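Local coordinates for Lys-gingipain catalytic subunit (Porphyromonas gingivalis, PDB 6I9A), which cleaves proteins after lysine residues as a secreted cysteine endopeptidase of family C25, acting on targets such as haemoglobin, collagen and immunoglobulins, at residues A[112-122]-A[351-362]. Sequence-based numbering, arbitrary orientation.
With CA (calcium ion), chain G.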
ATOM      1  N   TYR A 112       7.332 -14.153 -13.096  1.00 13.42           N
ATOM      2  CA  TYR A 112       6.598 -12.878 -13.105  1.00 14.15           C
ATOM      3  C   TYR A 112       6.184 -12.400 -11.707  1.00 13.25           C
ATOM      4  O   TYR A 112       5.432 -11.418 -11.564  1.00 13.64           O
ATOM      5  CB  TYR A 112       5.396 -12.896 -14.059  1.00 14.40           C
ATOM      6  CG  TYR A 112       4.433 -14.050 -13.858  1.00 13.44           C
ATOM      7  CD1 TYR A 112       3.732 -14.202 -12.659  1.00 12.85           C
ATOM      8  CD2 TYR A 112       4.248 -15.006 -14.848  1.00 15.31           C
ATOM      9  CE1 TYR A 112       2.857 -15.270 -12.457  1.00 14.09           C
ATOM     10  CE2 TYR A 112       3.361 -16.059 -14.669  1.00 16.28           C
ATOM     11  CZ  TYR A 112       2.672 -16.191 -13.463  1.00 15.39           C
ATOM     12  OH  TYR A 112       1.796 -17.235 -13.248  1.00 17.37           O
ATOM     13  N   PHE A 113       6.671 -13.084 -10.663  1.00 11.89           N
ATOM     14  CA  PHE A 113       6.407 -12.666  -9.307  1.00 11.37           C
ATOM     15  C   PHE A 113       7.432 -11.645  -8.840  1.00 11.26           C
ATOM     16  O   PHE A 113       8.646 -11.918  -8.934  1.00 11.94           O
ATOM     17  CB  PHE A 113       6.422 -13.827  -8.334  1.00 11.57           C
ATOM     18  CG  PHE A 113       5.305 -14.814  -8.522  1.00 10.98           C
ATOM     19  CD1 PHE A 113       4.067 -14.603  -7.936  1.00 11.31           C
ATOM     20  CD2 PHE A 113       5.478 -15.931  -9.330  1.00 12.42           C
ATOM     21  CE1 PHE A 113       3.029 -15.540  -8.095  1.00 11.40           C
ATOM     22  CE2 PHE A 113       4.441 -16.859  -9.492  1.00 13.29           C
ATOM     23  CZ  PHE A 113       3.218 -16.649  -8.877  1.00 11.84           C
ATOM     24  N   PRO A 114       7.012 -10.504  -8.334  1.00 11.40           N
ATOM     25  CA  PRO A 114       7.984  -9.525  -7.824  1.00 11.70           C
ATOM     26  C   PRO A 114       8.844 -10.046  -6.696  1.00 11.62           C
ATOM     27  O   PRO A 114       8.387 -10.855  -5.863  1.00 13.20           O
ATOM     28  CB  PRO A 114       7.101  -8.387  -7.275  1.00 11.50           C
ATOM     29  CG  PRO A 114       5.806  -8.535  -8.039  1.00 11.99           C
ATOM     30  CD  PRO A 114       5.623 -10.025  -8.196  1.00 11.11           C
ATOM     31  N   GLU A 115      10.067  -9.506  -6.606  1.00 11.57           N
ATOM     32  CA  GLU A 115      10.979  -9.721  -5.461  1.00 11.49           C
ATOM     33  C   GLU A 115      10.786  -8.696  -4.375  1.00 11.72           C
ATOM     34  O   GLU A 115      11.272  -8.935  -3.267  1.00 12.66           O
ATOM     35  CB  GLU A 115      12.443  -9.676  -5.961  1.00 12.98           C
ATOM     36  CG  GLU A 115      12.970 -11.071  -6.334  1.00 13.51           C
ATOM     37  CD  GLU A 115      12.104 -11.790  -7.343  1.00 13.52           C
ATOM     38  OE1 GLU A 115      11.349 -12.695  -6.917  1.00 15.17           O
ATOM     39  OE2 GLU A 115      12.150 -11.451  -8.550  1.00 13.98           O
ATOM     40  N   MET A 116      10.149  -7.546  -4.693  1.00 11.74           N
ATOM     41  CA  MET A 116       9.970  -6.439  -3.787  1.00 11.07           C
ATOM     42  C   MET A 116       8.557  -5.905  -3.915  1.00 10.28           C
ATOM     43  O   MET A 116       8.026  -5.890  -5.039  1.00 12.42           O
ATOM     44  CB  MET A 116      10.945  -5.300  -4.133  1.00 11.58           C
ATOM     45  CG  MET A 116      12.416  -5.663  -3.879  1.00 12.46           C
ATOM     46  SD  MET A 116      13.581  -4.537  -4.706  1.00 12.94           S
ATOM     47  CE  MET A 116      13.441  -5.144  -6.415  1.00 14.77           C
ATOM     48  N   TYR A 117       8.002  -5.359  -2.843  1.00  9.66           N
ATOM     49  CA  TYR A 117       6.738  -4.628  -2.916  1.00  9.30           C
ATOM     50  C   TYR A 117       6.989  -3.271  -3.515  1.00  9.26           C
ATOM     51  O   TYR A 117       7.725  -2.457  -2.924  1.00 10.71           O
ATOM     52  CB  TYR A 117       6.181  -4.440  -1.511  1.00  9.22           C
ATOM     53  CG  TYR A 117       5.439  -5.606  -0.900  1.00  8.85           C
ATOM     54  CD1 TYR A 117       4.783  -6.557  -1.701  1.00  9.72           C
ATOM     55  CD2 TYR A 117       5.268  -5.699   0.478  1.00  9.77           C
ATOM     56  CE1 TYR A 117       4.009  -7.564  -1.127  1.00  9.52           C
ATOM     57  CE2 TYR A 117       4.505  -6.708   1.061  1.00  9.62           C
ATOM     58  CZ  TYR A 117       3.863  -7.627   0.247  1.00  9.59           C
ATOM     59  OH  TYR A 117       3.103  -8.639   0.793  1.00  9.68           O
ATOM     60  N   THR A 118       6.449  -3.016  -4.698  1.00  9.40           N
ATOM     61  CA  THR A 118       6.725  -1.829  -5.466  1.00  9.41           C
ATOM     62  C   THR A 118       5.549  -0.913  -5.510  1.00  8.88           C
ATOM     63  O   THR A 118       4.405  -1.346  -5.745  1.00  8.86           O
ATOM     64  CB  THR A 118       7.132  -2.277  -6.889  1.00 11.41           C
ATOM     65  OG1 THR A 118       8.303  -3.113  -6.755  1.00 13.96           O
ATOM     66  CG2 THR A 118       7.474  -1.130  -7.807  1.00 12.27           C
ATOM     67  N   PHE A 119       5.805   0.382  -5.367  1.00  8.74           N
ATOM     68  CA  PHE A 119       4.764   1.396  -5.490  1.00  8.29           C
ATOM     69  C   PHE A 119       5.377   2.600  -6.142  1.00  8.10           C
ATOM     70  O   PHE A 119       6.597   2.797  -6.106  1.00  9.17           O
ATOM     71  CB  PHE A 119       4.112   1.722  -4.139  1.00  8.78           C
ATOM     72  CG  PHE A 119       5.097   2.201  -3.083  1.00  9.22           C
ATOM     73  CD1 PHE A 119       5.396   3.555  -2.957  1.00 10.04           C
ATOM     74  CD2 PHE A 119       5.661   1.300  -2.163  1.00  9.43           C
ATOM     75  CE1 PHE A 119       6.227   4.002  -1.947  1.00  9.47           C
ATOM     76  CE2 PHE A 119       6.527   1.763  -1.186  1.00  9.96           C
ATOM     77  CZ  PHE A 119       6.788   3.103  -1.071  1.00  9.52           C
ATOM     78  N   ARG A 120       4.517   3.454  -6.696  1.00  8.72           N
ATOM     79  CA  ARG A 120       4.953   4.638  -7.411  1.00  8.83           C
ATOM     80  C   ARG A 120       4.282   5.876  -6.860  1.00  8.63           C
ATOM     81  O   ARG A 120       3.056   6.007  -6.909  1.00  9.54           O
ATOM     82  CB  ARG A 120       4.704   4.498  -8.927  1.00  9.40           C
ATOM     83  CG  ARG A 120       5.025   5.760  -9.733  1.00 10.99           C
ATOM     84  CD  ARG A 120       4.674   5.599 -11.194  1.00 10.07           C
ATOM     85  NE  ARG A 120       5.552   4.672 -11.904  1.00  9.68           N
ATOM     86  CZ  ARG A 120       6.456   5.058 -12.807  1.00 10.23           C
ATOM     87  NH1 ARG A 120       6.762   6.364 -12.960  1.00 10.82           N
ATOM     88  NH2 ARG A 120       7.088   4.157 -13.531  1.00 10.56           N
ATOM     89  N   MET A 121       5.090   6.796  -6.310  1.00  9.45           N
ATOM     90  CA  MET A 121       4.660   8.111  -5.880  0.67  9.54           C
ATOM     91  C   MET A 121       4.736   8.970  -7.123  1.00  9.84           C
ATOM     92  O   MET A 121       5.760   9.614  -7.390  1.00 10.48           O
ATOM     93  CB  MET A 121       5.579   8.615  -4.759  0.67 10.12           C
ATOM     94  CG  MET A 121       5.680   7.643  -3.577  0.67 10.89           C
ATOM     95  SD  MET A 121       4.330   7.845  -2.406  0.67 11.51           S
ATOM     96  CE  MET A 121       5.018   9.104  -1.527  0.67 10.93           C
ATOM     97  N   SER A 122       3.698   8.928  -7.957  1.00  9.58           N
ATOM     98  CA  SER A 122       3.723   9.640  -9.241  1.00  9.91           C
ATOM     99  C   SER A 122       3.318  11.094  -9.056  1.00 10.14           C
ATOM    100  O   SER A 122       2.187  11.383  -8.610  1.00 10.72           O
ATOM    101  CB  SER A 122       2.782   8.965 -10.241  1.00 10.47           C
ATOM    102  OG  SER A 122       2.871   9.751 -11.421  1.00 10.78           O
ATOM    103  N   HIS A 351      -0.183 -13.951 -15.323  1.00  9.96           N
ATOM    104  CA  HIS A 351       0.909 -13.078 -15.724  1.00 10.27           C
ATOM    105  C   HIS A 351       0.361 -11.651 -16.020  1.00  9.95           C
ATOM    106  O   HIS A 351       0.935 -10.642 -15.583  1.00  9.77           O
ATOM    107  CB  HIS A 351       1.636 -13.698 -16.919  1.00 10.70           C
ATOM    108  CG  HIS A 351       2.908 -13.013 -17.295  1.00 11.08           C
ATOM    109  ND1 HIS A 351       3.751 -13.605 -18.232  1.00 11.40           N
ATOM    110  CD2 HIS A 351       3.497 -11.876 -16.851  1.00 11.74           C
ATOM    111  CE1 HIS A 351       4.801 -12.794 -18.362  1.00 12.68           C
ATOM    112  NE2 HIS A 351       4.707 -11.741 -17.536  1.00 12.33           N
ATOM    113  N   TYR A 352      -0.724 -11.592 -16.784  1.00  9.41           N
ATOM    114  CA  TYR A 352      -1.374 -10.334 -17.071  1.00  9.27           C
ATOM    115  C   TYR A 352      -1.672  -9.566 -15.775  1.00  8.64           C
ATOM    116  O   TYR A 352      -1.427  -8.368 -15.692  1.00  8.72           O
ATOM    117  CB  TYR A 352      -2.657 -10.618 -17.863  1.00  9.38           C
ATOM    118  CG  TYR A 352      -3.426  -9.398 -18.297  1.00  8.80           C
ATOM    119  CD1 TYR A 352      -4.230  -8.704 -17.404  1.00  8.80           C
ATOM    120  CD2 TYR A 352      -3.450  -9.005 -19.633  1.00  9.01           C
ATOM    121  CE1 TYR A 352      -5.006  -7.628 -17.817  1.00  8.97           C
ATOM    122  CE2 TYR A 352      -4.225  -7.931 -20.056  1.00  9.39           C
ATOM    123  CZ  TYR A 352      -4.998  -7.247 -19.151  1.00  8.65           C
ATOM    124  OH  TYR A 352      -5.803  -6.232 -19.617  1.00 10.19           O
ATOM    125  N   TYR A 353      -2.261 -10.257 -14.772  1.00  8.38           N
ATOM    126  CA  TYR A 353      -2.623  -9.571 -13.506  1.00  8.60           C
ATOM    127  C   TYR A 353      -1.408  -9.014 -12.782  1.00  8.34           C
ATOM    128  O   TYR A 353      -1.467  -7.872 -12.293  1.00  9.02           O
ATOM    129  CB  TYR A 353      -3.460 -10.473 -12.575  1.00  8.78           C
ATOM    130  CG  TYR A 353      -4.930 -10.111 -12.736  1.00  9.02           C
ATOM    131  CD1 TYR A 353      -5.654  -9.563 -11.681  1.00  8.89           C
ATOM    132  CD2 TYR A 353      -5.560 -10.208 -13.978  1.00  9.94           C
ATOM    133  CE1 TYR A 353      -6.962  -9.115 -11.861  1.00  9.10           C
ATOM    134  CE2 TYR A 353      -6.838  -9.700 -14.182  1.00  9.34           C
ATOM    135  CZ  TYR A 353      -7.530  -9.157 -13.120  1.00  9.22           C
ATOM    136  OH  TYR A 353      -8.794  -8.684 -13.330  1.00  9.50           O
ATOM    137  N   TRP A 354      -0.286  -9.760 -12.747  1.00  8.57           N
ATOM    138  CA  TRP A 354       0.915  -9.221 -12.093  1.00  8.99           C
ATOM    139  C   TRP A 354       1.424  -8.014 -12.847  1.00  8.70           C
ATOM    140  O   TRP A 354       1.938  -7.094 -12.202  1.00  9.14           O
ATOM    141  CB  TRP A 354       1.962 -10.328 -11.952  1.00  8.58           C
ATOM    142  CG  TRP A 354       1.599 -11.344 -10.905  1.00  8.60           C
ATOM    143  CD1 TRP A 354       1.009 -12.574 -11.103  1.00  8.71           C
ATOM    144  CD2 TRP A 354       1.710 -11.169  -9.482  1.00  8.95           C
ATOM    145  NE1 TRP A 354       0.777 -13.184  -9.894  1.00  9.31           N
ATOM    146  CE2 TRP A 354       1.195 -12.341  -8.870  1.00  9.29           C
ATOM    147  CE3 TRP A 354       2.168 -10.122  -8.669  1.00  9.89           C
ATOM    148  CZ2 TRP A 354       1.168 -12.509  -7.475  1.00 10.00           C
ATOM    149  CZ3 TRP A 354       2.166 -10.302  -7.305  1.00 10.04           C
ATOM    150  CH2 TRP A 354       1.643 -11.466  -6.705  1.00  9.94           C
ATOM    151  N   GLU A 355       1.299  -7.961 -14.191  1.00  8.51           N
ATOM    152  CA  GLU A 355       1.666  -6.770 -14.952  1.00  8.75           C
ATOM    153  C   GLU A 355       0.646  -5.624 -14.801  1.00  8.35           C
ATOM    154  O   GLU A 355       0.992  -4.459 -15.040  1.00  9.26           O
ATOM    155  CB  GLU A 355       1.751  -7.100 -16.444  1.00  9.18           C
ATOM    156  CG  GLU A 355       2.955  -7.930 -16.874  1.00 10.28           C
ATOM    157  CD  GLU A 355       3.015  -8.159 -18.368  1.00 11.47           C
ATOM    158  OE1 GLU A 355       1.983  -8.009 -19.064  1.00 10.85           O
ATOM    159  OE2 GLU A 355       4.124  -8.466 -18.853  1.00 11.81           O
ATOM    160  N   ALA A 356      -0.616  -5.961 -14.533  1.00  8.22           N
ATOM    161  CA  ALA A 356      -1.706  -4.996 -14.603  1.00  8.48           C
ATOM    162  C   ALA A 356      -1.837  -4.093 -13.369  1.00  7.71           C
ATOM    163  O   ALA A 356      -1.959  -2.879 -13.485  1.00  8.62           O
ATOM    164  CB  ALA A 356      -3.035  -5.738 -14.799  1.00  9.07           C
ATOM    165  N   TYR A 357      -1.910  -4.724 -12.181  1.00  7.82           N
ATOM    166  CA  TYR A 357      -2.226  -3.975 -10.958  1.00  7.97           C
ATOM    167  C   TYR A 357      -1.033  -3.221 -10.432  1.00  8.03           C
ATOM    168  O   TYR A 357       0.121  -3.725 -10.450  1.00  9.07           O
ATOM    169  CB  TYR A 357      -2.854  -4.896  -9.923  1.00  8.94           C
ATOM    170  CG  TYR A 357      -4.372  -4.950 -10.048  1.00  8.76           C
ATOM    171  CD1 TYR A 357      -5.003  -5.854 -10.912  1.00  9.33           C
ATOM    172  CD2 TYR A 357      -5.176  -4.044  -9.366  1.00 10.01           C
ATOM    173  CE1 TYR A 357      -6.389  -5.861 -11.053  1.00  8.81           C
ATOM    174  CE2 TYR A 357      -6.559  -4.070  -9.489  1.00  9.57           C
ATOM    175  CZ  TYR A 357      -7.160  -4.987 -10.322  1.00  8.82           C
ATOM    176  OH  TYR A 357      -8.536  -4.980 -10.382  1.00  9.41           O
ATOM    177  N   HIS A 358      -1.290  -2.005  -9.966  1.00  7.93           N
ATOM    178  CA  HIS A 358      -0.252  -1.143  -9.405  1.00  8.12           C
ATOM    179  C   HIS A 358      -0.744  -0.460  -8.170  1.00  7.84           C
ATOM    180  O   HIS A 358      -1.939  -0.198  -8.024  1.00  8.89           O
ATOM    181  CB  HIS A 358       0.101  -0.044 -10.442  1.00  9.19           C
ATOM    182  CG  HIS A 358       0.875  -0.567 -11.624  1.00  8.69           C
ATOM    183  ND1 HIS A 358       0.265  -1.254 -12.640  1.00  8.91           N
ATOM    184  CD2 HIS A 358       2.213  -0.531 -11.871  1.00  9.38           C
ATOM    185  CE1 HIS A 358       1.242  -1.614 -13.485  1.00  9.16           C
ATOM    186  NE2 HIS A 358       2.436  -1.203 -13.054  1.00  9.61           N
ATOM    187  N   VAL A 359       0.243  -0.064  -7.334  1.00  8.14           N
ATOM    188  CA  VAL A 359       0.021   0.896  -6.274  1.00  8.05           C
ATOM    189  C   VAL A 359       0.560   2.259  -6.748  1.00  8.25           C
ATOM    190  O   VAL A 359       1.747   2.366  -7.112  1.00  8.83           O
ATOM    191  CB  VAL A 359       0.712   0.505  -4.956  1.00  8.71           C
ATOM    192  CG1 VAL A 359       0.470   1.609  -3.900  1.00  9.41           C
ATOM    193  CG2 VAL A 359       0.202  -0.850  -4.416  1.00  9.90           C
ATOM    194  N   LEU A 360      -0.297   3.278  -6.668  1.00  8.57           N
ATOM    195  CA  LEU A 360       0.075   4.697  -6.821  1.00  8.92           C
ATOM    196  C   LEU A 360      -0.086   5.333  -5.435  1.00  8.63           C
ATOM    197  O   LEU A 360      -1.007   4.999  -4.677  1.00 10.59           O
ATOM    198  CB  LEU A 360      -0.797   5.395  -7.864  1.00  9.96           C
ATOM    199  CG  LEU A 360      -0.505   4.902  -9.292  1.00 10.33           C
ATOM    200  CD1 LEU A 360      -1.677   5.177 -10.237  1.00 10.94           C
ATOM    201  CD2 LEU A 360       0.772   5.578  -9.826  1.00 12.83           C
ATOM    202  N   GLY A 361       0.847   6.216  -5.079  1.00  9.05           N
ATOM    203  CA  GLY A 361       0.920   6.661  -3.694  1.00  9.65           C
ATOM    204  C   GLY A 361       1.721   5.655  -2.869  1.00  9.56           C
ATOM    205  O   GLY A 361       2.543   4.913  -3.413  1.00 10.73           O
ATOM    206  N   ASP A 362       1.562   5.659  -1.544  1.00  8.94           N
ATOM    207  CA  ASP A 362       2.515   4.968  -0.681  1.00  9.23           C
ATOM    208  C   ASP A 362       2.031   3.581  -0.286  1.00  8.46           C
ATOM    209  O   ASP A 362       1.188   3.388   0.604  1.00  9.03           O
ATOM    210  CB  ASP A 362       2.772   5.841   0.553  1.00  9.93           C
ATOM    211  CG  ASP A 362       3.872   5.293   1.461  1.00  9.25           C
ATOM    212  OD1 ASP A 362       4.331   4.148   1.219  1.00  9.67           O
ATOM    213  OD2 ASP A 362       4.301   6.032   2.384  1.00 10.06           O
TER
HETATM  214 CA    CA G 705      10.508 -13.246  -9.165  1.00 15.67          CA
HETATM  215  O   HOH W   1       2.930  -1.215  -8.163  1.00  9.70           O
HETATM  216  O   HOH W   2       9.697 -15.042  -7.816  1.00 18.51           O
HETATM  217  O   HOH W   3      10.881 -12.179 -11.313  1.00 13.96           O
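Tyr112 lays its ring on helix 350-356, in an offset stack with the His351 imidazole (ring centroids 4.7 Å apart, planes at 26°). With CG between the backbone N and the carbonyl carbon (chi1 53°), the ring is swung toward the helix, and His351 CA sits over the centre of one face, 3.9 Å from the ring centroid. A flat ring suits this place because it can lie over His351 while its CD1 reaches Trp354 CD1 at 3.5 Å; there the phenol and the five-membered ring of the indole are near parallel but barely overlap. Phe113 brings CD1 and CE1 obliquely against the indole near CZ2, completing an aromatic cluster of four residues, while its carbonyl O binds calcium at 2.3 Å. Pro114, a rigid ring, sets CD against Trp354 CE3 (3.5 Å). Glu115 binds the calcium through both carboxylate oxygens; Asp109 and Asp111 complete the site.

Strand 117-121 then meets strand 357-361 in parallel sense. A water joins the two, donating to Thr118 O and accepting from Val359 N. Phe119 packs CB on Val359 CG1 at 3.7 Å, and Asp362 OD1 lies over one face of its ring, though that carboxylate is held mainly by Ser364 and Lys35. Arg120 N donates to Val359 O (3.0 Å) and Arg120 O accepts from Gly361 N (2.9 Å), the pairing of a single parallel bridge at Arg120 and Leu360; the guanidinium ends in a salt bridge with Asp102. At Gly361 a side chain would collide with Leu360 O, hence the glycine.

The bridge thus links the edge strands of the four-stranded and six-stranded sheets of the catalytic domain. Dispersion between rings holds one end and backbone bonds the other, and Tyr112 O is buried without a modelled partner.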